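Local coordinates for protein metallocarboxypeptidase (Trypanosoma cruzi, PDB 3DWC) that probably releases single amino acids, other than proline, from the C-terminal ends of peptides as a metal-dependent carboxypeptidase of the M32 family, at residues V265-G270 with F303-I308; I308-A313 with R339-V344; F314-A319 with C449-D454. All blocks are in the same frame, centred on the assembly; numbering follows the deposited sequence.

Interaction 1 (V265-G270 with F303-I308); sequences VIHETG and FAEMQI. With CO (cobalt (II) ion), chain Q.
His267 meets Glu305 where helix 259-276 passes helix 294-309, the axes of the two short segments 7.6 Å apart at closest. Followed outward, the histidine starts with CB 3.7 Å from Glu305 OE1. CG, 3.5 Å from the same Glu305 OE1, lies anti to the backbone N (chi1 -174°), which carries the ring past the carboxylate so that ND1 faces it. ND1 then donates to Glu305 OE1 over 2.7 Å, with 155° at the hydrogen. OE1 is met on its anti side, with ND1 tilted out of the carboxylate plane, and the ring and carboxylate planes stand 74° apart. Across CE1 from ND1, NE2 binds the cobalt at 2.2 Å, flanked by CE1 and CD2. This is the first histidine of the HExxH helix of a gluzincin-type metallopeptidase, His271 and Glu298 supplying the other protein ligands; Glu268, the predicted proton donor/acceptor, accepts a hydrogen bond at OE2 from a water on the metal. Glu305 is thus a second-shell residue that helps, with the metal, to fix the rotation of the ring. Beside this pair Ile266 CG2 rests 3.5 Å from Ala304 O, and Ala304 CB sits 3.8 Å from Gly270 CA, where the missing side chain lets the helices close in.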
ATOM      1  N   VAL B 265     -15.833  13.032  -6.774  1.00 29.39           N
ATOM      2  CA  VAL B 265     -15.856  12.388  -5.464  1.00 31.00           C
ATOM      3  C   VAL B 265     -17.224  11.818  -5.105  1.00 29.77           C
ATOM      4  O   VAL B 265     -17.314  10.733  -4.559  1.00 31.37           O
ATOM      5  CB  VAL B 265     -15.371  13.351  -4.379  1.00 32.31           C
ATOM      6  CG1 VAL B 265     -15.777  12.921  -2.974  1.00 31.59           C
ATOM      7  CG2 VAL B 265     -13.856  13.482  -4.506  1.00 33.63           C
ATOM      8  N   ILE B 266     -18.277  12.531  -5.449  1.00 29.17           N
ATOM      9  CA  ILE B 266     -19.651  12.065  -5.204  1.00 28.56           C
ATOM     10  C   ILE B 266     -19.884  10.740  -5.981  1.00 28.10           C
ATOM     11  O   ILE B 266     -20.364   9.756  -5.453  1.00 28.94           O
ATOM     12  CB  ILE B 266     -20.697  13.179  -5.550  1.00 28.58           C
ATOM     13  CG1 ILE B 266     -20.668  14.276  -4.487  1.00 27.50           C
ATOM     14  CG2 ILE B 266     -22.158  12.570  -5.628  1.00 28.14           C
ATOM     15  CD1 ILE B 266     -21.482  15.555  -4.800  1.00 27.60           C
ATOM     16  N   HIS B 267     -19.516  10.731  -7.237  1.00 27.29           N
ATOM     17  CA  HIS B 267     -19.558   9.524  -8.074  1.00 27.66           C
ATOM     18  C   HIS B 267     -18.833   8.321  -7.418  1.00 28.18           C
ATOM     19  O   HIS B 267     -19.376   7.231  -7.282  1.00 28.98           O
ATOM     20  CB  HIS B 267     -18.913   9.873  -9.440  1.00 26.51           C
ATOM     21  CG  HIS B 267     -19.015   8.776 -10.443  1.00 26.31           C
ATOM     22  ND1 HIS B 267     -19.959   8.778 -11.449  1.00 27.25           N
ATOM     23  CD2 HIS B 267     -18.320   7.622 -10.576  1.00 24.06           C
ATOM     24  CE1 HIS B 267     -19.855   7.654 -12.146  1.00 29.22           C
ATOM     25  NE2 HIS B 267     -18.868   6.938 -11.633  1.00 28.39           N
ATOM     26  N   GLU B 268     -17.581   8.519  -7.008  1.00 29.31           N
ATOM     27  CA  GLU B 268     -16.817   7.440  -6.418  1.00 28.52           C
ATOM     28  C   GLU B 268     -17.339   7.049  -5.061  1.00 28.63           C
ATOM     29  O   GLU B 268     -17.307   5.902  -4.711  1.00 27.35           O
ATOM     30  CB  GLU B 268     -15.352   7.830  -6.315  1.00 29.62           C
ATOM     31  CG  GLU B 268     -14.723   8.160  -7.625  1.00 30.76           C
ATOM     32  CD  GLU B 268     -14.814   7.049  -8.664  1.00 40.30           C
ATOM     33  OE1 GLU B 268     -14.781   5.858  -8.289  1.00 42.31           O
ATOM     34  OE2 GLU B 268     -14.879   7.377  -9.890  1.00 45.83           O
ATOM     35  N   THR B 269     -17.843   8.004  -4.309  1.00 28.90           N
ATOM     36  CA  THR B 269     -18.491   7.697  -3.055  1.00 29.52           C
ATOM     37  C   THR B 269     -19.708   6.814  -3.310  1.00 30.28           C
ATOM     38  O   THR B 269     -19.981   5.910  -2.539  1.00 30.52           O
ATOM     39  CB  THR B 269     -18.813   8.976  -2.267  1.00 28.74           C
ATOM     40  OG1 THR B 269     -17.602   9.642  -1.999  1.00 26.13           O
ATOM     41  CG2 THR B 269     -19.541   8.699  -0.889  1.00 28.86           C
ATOM     42  N   GLY B 270     -20.423   7.027  -4.407  1.00 31.24           N
ATOM     43  CA  GLY B 270     -21.570   6.155  -4.701  1.00 31.41           C
ATOM     44  C   GLY B 270     -21.139   4.699  -4.921  1.00 31.87           C
ATOM     45  O   GLY B 270     -21.811   3.803  -4.465  1.00 33.02           O
ATOM     46  N   PHE B 303     -26.460   7.091  -9.365  1.00 28.23           N
ATOM     47  CA  PHE B 303     -27.510   7.456  -8.427  1.00 28.40           C
ATOM     48  C   PHE B 303     -27.046   8.619  -7.528  1.00 29.67           C
ATOM     49  O   PHE B 303     -27.748   9.634  -7.363  1.00 28.40           O
ATOM     50  CB  PHE B 303     -27.864   6.227  -7.613  1.00 29.01           C
ATOM     51  CG  PHE B 303     -29.078   6.403  -6.763  1.00 28.59           C
ATOM     52  CD1 PHE B 303     -30.308   6.017  -7.214  1.00 28.27           C
ATOM     53  CD2 PHE B 303     -28.965   6.958  -5.502  1.00 28.05           C
ATOM     54  CE1 PHE B 303     -31.441   6.164  -6.407  1.00 28.11           C
ATOM     55  CE2 PHE B 303     -30.076   7.071  -4.652  1.00 29.21           C
ATOM     56  CZ  PHE B 303     -31.328   6.689  -5.124  1.00 28.68           C
ATOM     57  N   ALA B 304     -25.819   8.492  -7.011  1.00 28.47           N
ATOM     58  CA  ALA B 304     -25.206   9.533  -6.205  1.00 28.57           C
ATOM     59  C   ALA B 304     -24.969  10.796  -7.006  1.00 27.64           C
ATOM     60  O   ALA B 304     -25.455  11.863  -6.662  1.00 28.17           O
ATOM     61  CB  ALA B 304     -23.835   9.035  -5.533  1.00 26.30           C
ATOM     62  N   GLU B 305     -24.203  10.672  -8.067  1.00 28.58           N
ATOM     63  CA  GLU B 305     -23.835  11.795  -8.870  1.00 29.11           C
ATOM     64  C   GLU B 305     -24.984  12.451  -9.581  1.00 29.15           C
ATOM     65  O   GLU B 305     -25.147  13.674  -9.490  1.00 28.94           O
ATOM     66  CB  GLU B 305     -22.762  11.391  -9.898  1.00 29.51           C
ATOM     67  CG  GLU B 305     -22.195  12.565 -10.568  1.00 29.98           C
ATOM     68  CD  GLU B 305     -21.409  12.261 -11.819  1.00 30.68           C
ATOM     69  OE1 GLU B 305     -21.108  11.101 -12.120  1.00 34.37           O
ATOM     70  OE2 GLU B 305     -21.089  13.233 -12.496  1.00 34.68           O
ATOM     71  N   MET B 306     -25.767  11.660 -10.324  1.00 29.67           N
ATOM     72  CA  MET B 306     -26.742  12.240 -11.258  1.00 30.54           C
ATOM     73  C   MET B 306     -28.096  12.436 -10.629  1.00 30.89           C
ATOM     74  O   MET B 306     -28.699  13.502 -10.759  1.00 31.51           O
ATOM     75  CB  MET B 306     -26.875  11.395 -12.537  1.00 31.98           C
ATOM     76  CG  MET B 306     -25.566  11.211 -13.328  1.00 30.96           C
ATOM     77  SD  MET B 306     -24.953  12.818 -13.821  1.00 32.93           S
ATOM     78  CE  MET B 306     -23.713  12.444 -15.064  1.00 33.01           C
ATOM     79  N   GLN B 307     -28.564  11.422  -9.926  1.00 30.42           N
ATOM     80  CA  GLN B 307     -29.896  11.468  -9.351  1.00 30.06           C
ATOM     81  C   GLN B 307     -29.980  12.387  -8.148  1.00 30.61           C
ATOM     82  O   GLN B 307     -31.009  13.039  -7.948  1.00 31.04           O
ATOM     83  CB  GLN B 307     -30.411  10.067  -9.026  1.00 30.33           C
ATOM     84  CG  GLN B 307     -30.620   9.155 -10.243  1.00 27.75           C
ATOM     85  CD  GLN B 307     -31.677   9.667 -11.215  1.00 30.23           C
ATOM     86  OE1 GLN B 307     -31.551   9.494 -12.420  1.00 31.80           O
ATOM     87  NE2 GLN B 307     -32.738  10.242 -10.698  1.00 25.91           N
ATOM     88  N   ILE B 308     -28.922  12.454  -7.352  1.00 29.11           N
ATOM     89  CA  ILE B 308     -28.871  13.355  -6.230  1.00 29.53           C
ATOM     90  C   ILE B 308     -27.991  14.564  -6.572  1.00 29.54           C
ATOM     91  O   ILE B 308     -28.440  15.718  -6.541  1.00 29.00           O
ATOM     92  CB  ILE B 308     -28.335  12.661  -4.951  1.00 28.86           C
ATOM     93  CG1 ILE B 308     -29.254  11.504  -4.562  1.00 28.93           C
ATOM     94  CG2 ILE B 308     -28.164  13.716  -3.781  1.00 28.58           C
ATOM     95  CD1 ILE B 308     -28.727  10.617  -3.463  1.00 28.52           C
TER
HETATM   96 CO    CO Q 999     -18.023   4.955 -12.175  1.00 40.81          CO
HETATM   97  O   HOH W   1     -15.937   5.721 -11.775  1.00 27.73           O
HETATM   98  O   HOH W   2     -17.772   5.508 -13.869  1.00 20.42           O
HETATM   99  O   HOH W   3     -16.886   3.406 -13.203  1.00 25.48           O

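Interaction 2 (I308-A313 with R339-V344); sequences IGRSGA and RVIQRV. With SO4 (sulfate ion), chain U.
The carbonyl O of Arg310 receives NE2 of Gln342 at 2.8 Å, a bond that is almost straight at 173° and lies in the plane of the glutamine amide. It joins two breaks in the helical fold: the turn between helix 294-309 and helix 312-326, and the end of helix 334-341, where Gln342 is the first residue to leave helical geometry. Extended beyond CG, the glutamine reaches back across to the turn; its NE2 also bonds to the C-terminal carboxylate of Gly505, so the amide ties the chain end into the same place.

Arg310 and Ile341 supply the apolar part, their side chains crossing at about a right angle. Ile341 CG2, set anti to its own backbone N, lies against the aliphatic stem of the arginine, 3.5 Å from Arg310 CG. The stem runs extended from CG to NE and carries the guanidinium past the isoleucine, where NH2 makes a weak bond of 3.3 Å to Ile341 O. The stronger partner of this charge is Glu305, salt-bridged to NH1, so the turn is linked to the residue that positions a metal-binding histidine. Leu263 of helix 259-276 touches both Arg310 and Ile341. At the start of helix 312-326, Ser311 OG caps Phe314 N and also donates to Ile308 O at 2.7 Å, in the carbonyl plane and on a lone pair.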
ATOM      1  N   ILE B 308     -28.922  12.454  -7.352  1.00 29.11           N
ATOM      2  CA  ILE B 308     -28.871  13.355  -6.230  1.00 29.53           C
ATOM      3  C   ILE B 308     -27.991  14.564  -6.572  1.00 29.54           C
ATOM      4  O   ILE B 308     -28.440  15.718  -6.541  1.00 29.00           O
ATOM      5  CB  ILE B 308     -28.335  12.661  -4.951  1.00 28.86           C
ATOM      6  CG1 ILE B 308     -29.254  11.504  -4.562  1.00 28.93           C
ATOM      7  CG2 ILE B 308     -28.164  13.716  -3.781  1.00 28.58           C
ATOM      8  CD1 ILE B 308     -28.727  10.617  -3.463  1.00 28.52           C
ATOM      9  N   GLY B 309     -26.747  14.279  -6.900  1.00 29.86           N
ATOM     10  CA  GLY B 309     -25.706  15.317  -7.124  1.00 31.01           C
ATOM     11  C   GLY B 309     -25.987  16.473  -8.062  1.00 31.43           C
ATOM     12  O   GLY B 309     -25.574  17.606  -7.790  1.00 34.12           O
ATOM     13  N   ARG B 310     -26.651  16.212  -9.181  1.00 31.43           N
ATOM     14  CA  ARG B 310     -26.956  17.258 -10.166  1.00 31.10           C
ATOM     15  C   ARG B 310     -28.385  17.756 -10.083  1.00 31.08           C
ATOM     16  O   ARG B 310     -28.844  18.481 -10.982  1.00 31.90           O
ATOM     17  CB  ARG B 310     -26.685  16.708 -11.578  1.00 30.68           C
ATOM     18  CG  ARG B 310     -25.160  16.373 -11.758  1.00 31.91           C
ATOM     19  CD  ARG B 310     -24.796  16.334 -13.155  1.00 34.43           C
ATOM     20  NE  ARG B 310     -23.480  15.738 -13.421  1.00 35.94           N
ATOM     21  CZ  ARG B 310     -22.360  16.426 -13.626  1.00 45.05           C
ATOM     22  NH1 ARG B 310     -21.227  15.775 -13.943  1.00 45.62           N
ATOM     23  NH2 ARG B 310     -22.337  17.762 -13.506  1.00 47.46           N
ATOM     24  N   SER B 311     -29.104  17.355  -9.044  1.00 29.95           N
ATOM     25  CA  SER B 311     -30.502  17.782  -8.889  1.00 30.56           C
ATOM     26  C   SER B 311     -30.626  19.216  -8.416  1.00 31.90           C
ATOM     27  O   SER B 311     -29.725  19.732  -7.742  1.00 32.08           O
ATOM     28  CB  SER B 311     -31.236  16.881  -7.921  1.00 30.70           C
ATOM     29  OG  SER B 311     -30.794  17.017  -6.569  1.00 26.77           O
ATOM     30  N   GLY B 312     -31.755  19.863  -8.762  1.00 32.33           N
ATOM     31  CA  GLY B 312     -32.053  21.198  -8.245  1.00 30.70           C
ATOM     32  C   GLY B 312     -32.084  21.253  -6.732  1.00 31.28           C
ATOM     33  O   GLY B 312     -31.600  22.187  -6.151  1.00 29.55           O
ATOM     34  N   ALA B 313     -32.700  20.242  -6.096  1.00 31.21           N
ATOM     35  CA  ALA B 313     -32.764  20.129  -4.628  1.00 31.25           C
ATOM     36  C   ALA B 313     -31.395  20.158  -3.990  1.00 30.56           C
ATOM     37  O   ALA B 313     -31.187  20.800  -2.963  1.00 31.24           O
ATOM     38  CB  ALA B 313     -33.542  18.830  -4.205  1.00 30.28           C
ATOM     39  N   ARG B 339     -27.748  25.856 -13.040  1.00 33.13           N
ATOM     40  CA  ARG B 339     -27.533  26.177 -14.453  1.00 33.79           C
ATOM     41  C   ARG B 339     -26.161  25.765 -14.909  1.00 34.05           C
ATOM     42  O   ARG B 339     -26.012  25.260 -16.010  1.00 34.72           O
ATOM     43  CB  ARG B 339     -27.786  27.654 -14.720  1.00 34.32           C
ATOM     44  CG  ARG B 339     -29.184  27.884 -15.164  1.00 38.04           C
ATOM     45  CD  ARG B 339     -30.013  28.812 -14.346  1.00 42.09           C
ATOM     46  NE  ARG B 339     -30.008  30.160 -14.818  1.00 42.94           N
ATOM     47  CZ  ARG B 339     -30.990  31.057 -14.695  1.00 44.59           C
ATOM     48  NH1 ARG B 339     -32.170  30.791 -14.145  1.00 46.27           N
ATOM     49  NH2 ARG B 339     -30.778  32.265 -15.166  1.00 44.91           N
ATOM     50  N   VAL B 340     -25.172  25.953 -14.037  1.00 34.11           N
ATOM     51  CA  VAL B 340     -23.801  25.501 -14.271  1.00 33.50           C
ATOM     52  C   VAL B 340     -23.733  23.944 -14.341  1.00 34.13           C
ATOM     53  O   VAL B 340     -23.251  23.378 -15.304  1.00 34.23           O
ATOM     54  CB  VAL B 340     -22.856  26.040 -13.146  1.00 32.48           C
ATOM     55  CG1 VAL B 340     -21.442  25.393 -13.232  1.00 30.77           C
ATOM     56  CG2 VAL B 340     -22.800  27.577 -13.172  1.00 29.84           C
ATOM     57  N   ILE B 341     -24.230  23.268 -13.325  1.00 34.93           N
ATOM     58  CA  ILE B 341     -24.124  21.807 -13.215  1.00 35.78           C
ATOM     59  C   ILE B 341     -24.991  21.044 -14.266  1.00 36.51           C
ATOM     60  O   ILE B 341     -24.635  19.904 -14.635  1.00 37.80           O
ATOM     61  CB  ILE B 341     -24.449  21.344 -11.729  1.00 36.60           C
ATOM     62  CG1 ILE B 341     -23.462  21.905 -10.683  1.00 38.34           C
ATOM     63  CG2 ILE B 341     -24.489  19.845 -11.524  1.00 36.55           C
ATOM     64  CD1 ILE B 341     -22.109  21.535 -10.864  1.00 44.25           C
ATOM     65  N   GLN B 342     -26.101  21.634 -14.738  1.00 36.09           N
ATOM     66  CA  GLN B 342     -27.013  20.967 -15.711  1.00 36.63           C
ATOM     67  C   GLN B 342     -26.839  21.503 -17.122  1.00 38.40           C
ATOM     68  O   GLN B 342     -27.660  21.267 -17.991  1.00 39.83           O
ATOM     69  CB  GLN B 342     -28.480  21.119 -15.320  1.00 36.13           C
ATOM     70  CG  GLN B 342     -28.853  20.315 -14.066  1.00 33.14           C
ATOM     71  CD  GLN B 342     -30.315  20.403 -13.710  1.00 34.96           C
ATOM     72  OE1 GLN B 342     -31.132  20.931 -14.465  1.00 32.02           O
ATOM     73  NE2 GLN B 342     -30.669  19.840 -12.561  1.00 29.43           N
ATOM     74  N   ARG B 343     -25.770  22.254 -17.344  1.00 39.73           N
ATOM     75  CA  ARG B 343     -25.548  22.871 -18.658  1.00 39.73           C
ATOM     76  C   ARG B 343     -25.359  21.796 -19.716  1.00 37.93           C
ATOM     77  O   ARG B 343     -24.673  20.820 -19.469  1.00 38.59           O
ATOM     78  CB  ARG B 343     -24.305  23.753 -18.632  1.00 40.11           C
ATOM     79  CG  ARG B 343     -24.234  24.662 -19.861  1.00 41.42           C
ATOM     80  CD  ARG B 343     -22.829  25.144 -20.080  1.00 44.09           C
ATOM     81  NE  ARG B 343     -22.646  26.549 -19.737  1.00 47.44           N
ATOM     82  CZ  ARG B 343     -21.980  27.022 -18.679  1.00 50.10           C
ATOM     83  NH1 ARG B 343     -21.415  26.209 -17.755  1.00 51.52           N
ATOM     84  NH2 ARG B 343     -21.882  28.341 -18.550  1.00 50.64           N
ATOM     85  N   VAL B 344     -26.004  21.984 -20.861  1.00 37.37           N
ATOM     86  CA  VAL B 344     -25.956  21.037 -21.964  1.00 37.30           C
ATOM     87  C   VAL B 344     -25.149  21.651 -23.095  1.00 37.43           C
ATOM     88  O   VAL B 344     -25.509  22.706 -23.626  1.00 37.83           O
ATOM     89  CB  VAL B 344     -27.371  20.607 -22.427  1.00 36.92           C
ATOM     90  CG1 VAL B 344     -27.285  19.768 -23.681  1.00 35.30           C
ATOM     91  CG2 VAL B 344     -28.056  19.810 -21.302  1.00 34.73           C
TER
HETATM   92  S   SO4 U 611     -32.253  35.197 -16.407  1.00 71.32           S
HETATM   93  O1  SO4 U 611     -32.502  36.093 -15.269  1.00 70.95           O
HETATM   94  O2  SO4 U 611     -32.725  35.811 -17.650  1.00 71.51           O
HETATM   95  O3  SO4 U 611     -30.823  34.945 -16.540  1.00 70.48           O
HETATM   96  O4  SO4 U 611     -32.980  33.946 -16.196  1.00 71.41           O

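Interaction 3 (F314-A319 with C449-D454); sequences FMEFLA and CIRKGD. With GLY (glycine), chain O; SO4 (sulfate ion), chain R.
The ring of Phe317 lies with one face against Gly453, whose CA is 3.7 Å from the ring centroid and only 15° off the normal, a CH-pi contact displaced toward the rim. Gly453 closes helix 443-451 in a Schellman motif: its phi is positive, and the backbone N atoms of Gly453 and Asp454 bond back to Ile450 O and Cys449 O. The helix end therefore presents the main chain of residues 451-453 to the side of helix 312-326. With CG anti to the backbone N (chi1 -169°), the phenylalanine swings its ring alongside this terminus. Arg451 O comes to the ring edge, near its plane, and is 3.1 Å from Phe317 CB. On the ring itself, Phe317 CE1 packs 3.3 Å from Lys452 O. Glycine, with no side chain, lets its CA lie over the ring. Arg321 adds a cation-pi contact to Phe317.

One turn earlier, Phe314 and Ile450 cross at about a right angle. Ile450 CG2 approaches the Phe314 ring at its edge and is 3.5 Å from Phe314 CB, while that ring also meets the ring of Phe219.

Toward solvent, Glu316 and Arg451 cross with their flat ends inclined at 28°. Glu316 OE1 lies 3.7 Å from Arg451 CD, but the charged groups remain beyond salt-bridge range. Arg451 instead pairs through NE with Asp448 and sends NH1 and NH2 weakly to a sulfate, probably from the crystallisation liquor. Past the helix end, Asp454 belongs to the pocket of a bound glycine, with Lys224, Leu455 and Gly456; Asp454 OD1 accepts a hydrogen bond from the ligand's N at 2.6 Å.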
ATOM      1  N   PHE B 314     -30.456  19.418  -4.559  1.00 30.15           N
ATOM      2  CA  PHE B 314     -29.106  19.391  -4.022  1.00 30.39           C
ATOM      3  C   PHE B 314     -28.399  20.738  -4.180  1.00 31.03           C
ATOM      4  O   PHE B 314     -27.544  21.099  -3.367  1.00 32.22           O
ATOM      5  CB  PHE B 314     -28.363  18.292  -4.706  1.00 30.48           C
ATOM      6  CG  PHE B 314     -27.019  18.008  -4.146  1.00 31.27           C
ATOM      7  CD1 PHE B 314     -26.879  17.285  -3.012  1.00 30.79           C
ATOM      8  CD2 PHE B 314     -25.889  18.429  -4.815  1.00 31.02           C
ATOM      9  CE1 PHE B 314     -25.636  16.949  -2.530  1.00 32.23           C
ATOM     10  CE2 PHE B 314     -24.631  18.132  -4.313  1.00 33.09           C
ATOM     11  CZ  PHE B 314     -24.526  17.369  -3.165  1.00 31.59           C
ATOM     12  N   MET B 315     -28.742  21.498  -5.220  1.00 30.80           N
ATOM     13  CA  MET B 315     -28.159  22.833  -5.374  1.00 30.88           C
ATOM     14  C   MET B 315     -28.482  23.731  -4.189  1.00 31.25           C
ATOM     15  O   MET B 315     -27.715  24.634  -3.842  1.00 30.56           O
ATOM     16  CB  MET B 315     -28.622  23.478  -6.699  1.00 30.52           C
ATOM     17  CG  MET B 315     -28.140  22.736  -7.961  1.00 30.45           C
ATOM     18  SD  MET B 315     -26.357  22.375  -8.028  1.00 35.55           S
ATOM     19  CE  MET B 315     -26.290  20.683  -7.497  1.00 36.88           C
ATOM     20  N   GLU B 316     -29.663  23.515  -3.613  1.00 31.88           N
ATOM     21  CA  GLU B 316     -30.114  24.264  -2.467  1.00 31.76           C
ATOM     22  C   GLU B 316     -29.279  23.994  -1.238  1.00 31.01           C
ATOM     23  O   GLU B 316     -28.961  24.908  -0.474  1.00 29.13           O
ATOM     24  CB  GLU B 316     -31.556  23.927  -2.162  1.00 31.95           C
ATOM     25  CG  GLU B 316     -32.480  24.274  -3.276  1.00 35.60           C
ATOM     26  CD  GLU B 316     -33.949  24.131  -2.873  1.00 35.09           C
ATOM     27  OE1 GLU B 316     -34.270  24.396  -1.679  1.00 39.72           O
ATOM     28  OE2 GLU B 316     -34.740  23.715  -3.753  1.00 42.05           O
ATOM     29  N   PHE B 317     -28.939  22.717  -1.046  1.00 30.65           N
ATOM     30  CA  PHE B 317     -27.940  22.345  -0.077  1.00 30.70           C
ATOM     31  C   PHE B 317     -26.483  22.789  -0.425  1.00 30.06           C
ATOM     32  O   PHE B 317     -25.729  23.248   0.433  1.00 28.25           O
ATOM     33  CB  PHE B 317     -27.972  20.840   0.125  1.00 31.78           C
ATOM     34  CG  PHE B 317     -27.155  20.391   1.301  1.00 32.08           C
ATOM     35  CD1 PHE B 317     -27.638  20.526   2.601  1.00 31.68           C
ATOM     36  CD2 PHE B 317     -25.909  19.807   1.108  1.00 32.71           C
ATOM     37  CE1 PHE B 317     -26.875  20.107   3.704  1.00 32.24           C
ATOM     38  CE2 PHE B 317     -25.148  19.375   2.202  1.00 31.71           C
ATOM     39  CZ  PHE B 317     -25.643  19.532   3.501  1.00 33.38           C
ATOM     40  N   LEU B 318     -26.083  22.615  -1.677  1.00 29.82           N
ATOM     41  CA  LEU B 318     -24.711  22.887  -2.086  1.00 29.70           C
ATOM     42  C   LEU B 318     -24.288  24.354  -2.015  1.00 30.19           C
ATOM     43  O   LEU B 318     -23.191  24.688  -1.507  1.00 30.86           O
ATOM     44  CB  LEU B 318     -24.488  22.382  -3.520  1.00 31.34           C
ATOM     45  CG  LEU B 318     -23.103  22.651  -4.131  1.00 30.44           C
ATOM     46  CD1 LEU B 318     -22.002  22.010  -3.286  1.00 30.21           C
ATOM     47  CD2 LEU B 318     -23.063  22.203  -5.590  1.00 29.74           C
ATOM     48  N   ALA B 319     -25.125  25.228  -2.554  1.00 29.53           N
ATOM     49  CA  ALA B 319     -24.761  26.643  -2.699  1.00 29.29           C
ATOM     50  C   ALA B 319     -24.186  27.304  -1.447  1.00 28.90           C
ATOM     51  O   ALA B 319     -23.085  27.930  -1.512  1.00 28.76           O
ATOM     52  CB  ALA B 319     -25.929  27.436  -3.269  1.00 27.83           C
ATOM     53  N   CYS B 449     -34.995  15.374   1.880  1.00 32.32           N
ATOM     54  CA  CYS B 449     -33.737  14.702   2.201  1.00 31.70           C
ATOM     55  C   CYS B 449     -32.556  15.280   1.435  1.00 32.09           C
ATOM     56  O   CYS B 449     -31.508  15.553   2.008  1.00 30.75           O
ATOM     57  CB  CYS B 449     -33.822  13.199   1.903  1.00 32.62           C
ATOM     58  SG  CYS B 449     -35.032  12.276   2.931  1.00 35.04           S
ATOM     59  N   ILE B 450     -32.719  15.437   0.128  1.00 31.34           N
ATOM     60  CA  ILE B 450     -31.663  15.970  -0.704  1.00 31.08           C
ATOM     61  C   ILE B 450     -31.344  17.423  -0.342  1.00 31.99           C
ATOM     62  O   ILE B 450     -30.202  17.739  -0.050  1.00 31.95           O
ATOM     63  CB  ILE B 450     -31.998  15.833  -2.227  1.00 30.60           C
ATOM     64  CG1 ILE B 450     -32.083  14.341  -2.651  1.00 32.16           C
ATOM     65  CG2 ILE B 450     -30.931  16.545  -3.073  1.00 31.12           C
ATOM     66  CD1 ILE B 450     -32.656  14.053  -4.097  1.00 26.92           C
ATOM     67  N   ARG B 451     -32.340  18.302  -0.327  1.00 32.37           N
ATOM     68  CA  ARG B 451     -32.068  19.716  -0.108  1.00 33.25           C
ATOM     69  C   ARG B 451     -31.513  20.035   1.281  1.00 33.10           C
ATOM     70  O   ARG B 451     -30.800  21.017   1.433  1.00 31.97           O
ATOM     71  CB  ARG B 451     -33.292  20.585  -0.476  1.00 32.66           C
ATOM     72  CG  ARG B 451     -34.356  20.699   0.531  1.00 35.75           C
ATOM     73  CD  ARG B 451     -35.630  21.334  -0.108  1.00 38.63           C
ATOM     74  NE  ARG B 451     -36.730  21.269   0.826  1.00 43.73           N
ATOM     75  CZ  ARG B 451     -36.830  22.026   1.920  1.00 47.95           C
ATOM     76  NH1 ARG B 451     -37.882  21.877   2.713  1.00 48.94           N
ATOM     77  NH2 ARG B 451     -35.907  22.954   2.224  1.00 49.34           N
ATOM     78  N   LYS B 452     -31.817  19.192   2.266  1.00 32.67           N
ATOM     79  CA  LYS B 452     -31.266  19.315   3.596  1.00 33.16           C
ATOM     80  C   LYS B 452     -30.001  18.451   3.829  1.00 32.18           C
ATOM     81  O   LYS B 452     -29.472  18.462   4.929  1.00 31.56           O
ATOM     82  CB  LYS B 452     -32.314  18.902   4.647  1.00 33.00           C
ATOM     83  CG  LYS B 452     -33.572  19.760   4.683  1.00 36.62           C
ATOM     84  CD  LYS B 452     -34.502  19.282   5.798  1.00 36.73           C
ATOM     85  CE  LYS B 452     -35.864  20.040   5.791  1.00 40.50           C
ATOM     86  NZ  LYS B 452     -36.771  19.547   6.871  1.00 42.95           N
ATOM     87  N   GLY B 453     -29.533  17.701   2.833  1.00 30.87           N
ATOM     88  CA  GLY B 453     -28.336  16.891   3.017  1.00 31.49           C
ATOM     89  C   GLY B 453     -28.485  15.817   4.094  1.00 31.83           C
ATOM     90  O   GLY B 453     -27.540  15.517   4.824  1.00 29.86           O
ATOM     91  N   ASP B 454     -29.704  15.265   4.163  1.00 31.53           N
ATOM     92  CA  ASP B 454     -30.142  14.255   5.110  1.00 32.03           C
ATOM     93  C   ASP B 454     -30.497  12.980   4.337  1.00 30.99           C
ATOM     94  O   ASP B 454     -31.678  12.651   4.128  1.00 30.55           O
ATOM     95  CB  ASP B 454     -31.400  14.802   5.801  1.00 33.67           C
ATOM     96  CG  ASP B 454     -31.706  14.116   7.084  1.00 39.62           C
ATOM     97  OD1 ASP B 454     -30.855  13.320   7.519  1.00 45.55           O
ATOM     98  OD2 ASP B 454     -32.815  14.388   7.667  1.00 46.87           O
TER
HETATM   99  N   GLY O 701     -29.578  11.104   7.142  1.00 38.66           N
HETATM  100  CA  GLY O 701     -29.732  10.809   8.594  1.00 40.51           C
HETATM  101  C   GLY O 701     -30.291   9.441   8.941  1.00 40.64           C
HETATM  102  O   GLY O 701     -29.568   8.573   9.465  1.00 40.56           O
HETATM  103  S   SO4 R 602     -37.413  24.820   5.032  1.00 82.20           S
HETATM  104  O1  SO4 R 602     -37.957  26.046   5.622  1.00 81.52           O
HETATM  105  O2  SO4 R 602     -37.925  23.638   5.734  1.00 81.70           O
HETATM  106  O3  SO4 R 602     -37.794  24.800   3.622  1.00 81.37           O
HETATM  107  O4  SO4 R 602     -35.955  24.823   5.155  1.00 82.54           O

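In the fold
From the N terminus, the metal-binding helix 259-276 comes first, and interaction 1 closes the loop that returns on helix 294-309. Interaction 2 follows in series, sharing Ile308 and closing a shorter loop from the turn after that helix to the end of helix 334-341. Interaction 3 starts inside this second loop, on helix 312-326, and reaches 130 residues onward to the end of helix 443-451, so interactions 2 and 3 cross. All three lie on one side of the chain's centre and touch directly: Ile266 packs on Phe314, and Ala313 meets Arg451. Together they join the metal site to the C-terminal helices and the glycine pocket.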